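Local coordinates for protein monosaccharide-transporting ATPase (Actinobacillus succinogenes, PDB 5DTE) that probably serves as the periplasmic sugar-binding component of an ABC transporter, and binds D-allose between its two lobes, at residues A[148-153]-A[183-188]. Sequence-based numbering, arbitrary orientation.
Sequences NLAEAI and AEYPDI
A150 meets both Y185 and I188 with its single methyl. A150 CB sits over one face of the Y185 ring, 3.8 Å from the centroid and 17° off the normal, a CH-pi contact offset toward the CE2 side of the rim. A150 CB also lies 3.6 Å from I188 CD1, a branch end that touches A150 CA as well, so the one methyl rests against both the ring and the isoleucine end. The next residue, E151, reaches the hydroxyl end of the tyrosine. Its chain bends at chi2 (-82°), which brings the carboxylate round to the ring edge, its plane 61° from that of the ring. Y185 OH donates to E151 OE1 at 2.5 Å, with OE1 near the ring plane; K147 NZ adds a weak hydrogen bond to the same hydroxyl. I153, the first residue past the helix, sends CD1 to within 3.9 Å of I188 CD1. On the partner side a type I turn from Y185 to I188, closed by I188 N to Y185 O, presents both side chains to the helix. In this alpha/beta lobe of a periplasmic binding protein, the contact ties the C-terminal end of helix 138-152 to the loop leading from helix 169-182 into strand 188-195, an outer strand of the four-stranded parallel sheet, while L149 and I153 pack on L245 of strand 245-247 at the sheet's other edge.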
loop_
_atom_site.group_PDB
_atom_site.type_symbol
_atom_site.label_atom_id
_atom_site.label_comp_id
_atom_site.label_asym_id
_atom_site.label_seq_id
_atom_site.Cartn_x
_atom_site.Cartn_y
_atom_site.Cartn_z
ATOM N N ASN A 148 -3.684 -16.812 -5.316
ATOM C CA ASN A 148 -4.725 -17.350 -4.454
ATOM C C ASN A 148 -6.092 -17.327 -5.139
ATOM O O ASN A 148 -6.869 -18.279 -5.042
ATOM C CB ASN A 148 -4.759 -16.563 -3.148
ATOM C CG ASN A 148 -5.674 -17.178 -2.110
ATOM O OD1 ASN A 148 -6.815 -16.744 -1.936
ATOM N ND2 ASN A 148 -5.170 -18.184 -1.396
ATOM N N LEU A 149 -6.366 -16.237 -5.849
ATOM C CA LEU A 149 -7.600 -16.070 -6.611
ATOM C C LEU A 149 -7.623 -16.958 -7.857
ATOM O O LEU A 149 -8.682 -17.459 -8.248
ATOM C CB LEU A 149 -7.766 -14.602 -7.012
ATOM C CG LEU A 149 -8.889 -14.186 -7.970
ATOM C CD1 LEU A 149 -10.225 -14.103 -7.235
ATOM C CD2 LEU A 149 -8.546 -12.870 -8.687
ATOM N N ALA A 150 -6.461 -17.130 -8.489
ATOM C CA ALA A 150 -6.336 -18.018 -9.648
ATOM C C ALA A 150 -6.788 -19.407 -9.277
ATOM O O ALA A 150 -7.632 -19.991 -9.949
ATOM C CB ALA A 150 -4.915 -18.050 -10.161
ATOM N N GLU A 151 -6.229 -19.914 -8.183
ATOM C CA GLU A 151 -6.654 -21.175 -7.586
ATOM C C GLU A 151 -8.136 -21.185 -7.199
ATOM O O GLU A 151 -8.839 -22.161 -7.461
ATOM C CB GLU A 151 -5.789 -21.478 -6.367
ATOM C CG GLU A 151 -4.326 -21.684 -6.725
ATOM C CD GLU A 151 -4.031 -23.091 -7.219
ATOM O OE1 GLU A 151 -3.371 -23.233 -8.277
ATOM O OE2 GLU A 151 -4.451 -24.055 -6.533
ATOM N N ALA A 152 -8.607 -20.093 -6.602
ATOM C CA ALA A 152 -10.003 -19.969 -6.157
ATOM C C ALA A 152 -11.045 -20.048 -7.280
ATOM O O ALA A 152 -12.121 -20.618 -7.081
ATOM C CB ALA A 152 -10.183 -18.669 -5.392
ATOM N N ILE A 153 -10.750 -19.479 -8.451
ATOM C CA ILE A 153 -11.717 -19.530 -9.544
ATOM C C ILE A 153 -11.471 -20.727 -10.444
ATOM O O ILE A 153 -12.018 -20.821 -11.541
ATOM C CB ILE A 153 -11.715 -18.249 -10.390
ATOM C CG1 ILE A 153 -10.377 -18.051 -11.101
ATOM C CG2 ILE A 153 -12.052 -17.074 -9.525
ATOM C CD1 ILE A 153 -10.498 -17.263 -12.421
ATOM N N ALA A 183 0.068 -15.752 -15.520
ATOM C CA ALA A 183 0.906 -16.271 -16.593
ATOM C C ALA A 183 1.217 -17.748 -16.351
ATOM O O ALA A 183 1.604 -18.452 -17.273
ATOM C CB ALA A 183 2.194 -15.459 -16.712
ATOM N N GLU A 184 1.025 -18.208 -15.114
ATOM C CA GLU A 184 1.242 -19.605 -14.745
ATOM C C GLU A 184 -0.006 -20.452 -14.989
ATOM O O GLU A 184 0.049 -21.694 -14.967
ATOM C CB GLU A 184 1.674 -19.720 -13.276
ATOM C CG GLU A 184 3.021 -19.078 -12.985
ATOM C CD GLU A 184 3.475 -19.273 -11.551
ATOM O OE1 GLU A 184 2.791 -20.021 -10.812
ATOM O OE2 GLU A 184 4.516 -18.673 -11.171
ATOM N N TYR A 185 -1.125 -19.776 -15.230
ATOM C CA TYR A 185 -2.386 -20.458 -15.500
ATOM C C TYR A 185 -2.865 -20.156 -16.912
ATOM O O TYR A 185 -3.630 -19.204 -17.110
ATOM C CB TYR A 185 -3.441 -20.045 -14.470
ATOM C CG TYR A 185 -3.045 -20.393 -13.053
ATOM C CD1 TYR A 185 -3.498 -21.567 -12.457
ATOM C CD2 TYR A 185 -2.197 -19.563 -12.320
ATOM C CE1 TYR A 185 -3.135 -21.902 -11.167
ATOM C CE2 TYR A 185 -1.823 -19.893 -11.028
ATOM C CZ TYR A 185 -2.296 -21.068 -10.460
ATOM O OH TYR A 185 -1.938 -21.407 -9.180
ATOM N N PRO A 186 -2.404 -20.958 -17.901
ATOM C CA PRO A 186 -2.728 -20.778 -19.323
ATOM C C PRO A 186 -4.226 -20.751 -19.601
ATOM O O PRO A 186 -4.625 -20.315 -20.677
ATOM C CB PRO A 186 -2.074 -21.994 -19.987
ATOM C CG PRO A 186 -0.923 -22.302 -19.125
ATOM C CD PRO A 186 -1.422 -22.041 -17.718
ATOM N N ASP A 187 -5.036 -21.206 -18.648
ATOM C CA ASP A 187 -6.486 -21.170 -18.793
ATOM C C ASP A 187 -7.080 -19.955 -18.102
ATOM O O ASP A 187 -8.305 -19.810 -18.028
ATOM C CB ASP A 187 -7.125 -22.440 -18.238
ATOM C CG ASP A 187 -7.273 -23.521 -19.283
ATOM O OD1 ASP A 187 -7.037 -23.230 -20.472
ATOM O OD2 ASP A 187 -7.649 -24.654 -18.916
ATOM N N ILE A 188 -6.210 -19.096 -17.574
ATOM C CA ILE A 188 -6.645 -17.778 -17.130
ATOM C C ILE A 188 -6.039 -16.705 -18.014
ATOM O O ILE A 188 -4.819 -16.676 -18.248
ATOM C CB ILE A 188 -6.289 -17.475 -15.670
ATOM C CG1 ILE A 188 -6.970 -18.478 -14.721
ATOM C CG2 ILE A 188 -6.713 -16.054 -15.352
ATOM C CD1 ILE A 188 -6.840 -18.170 -13.214
#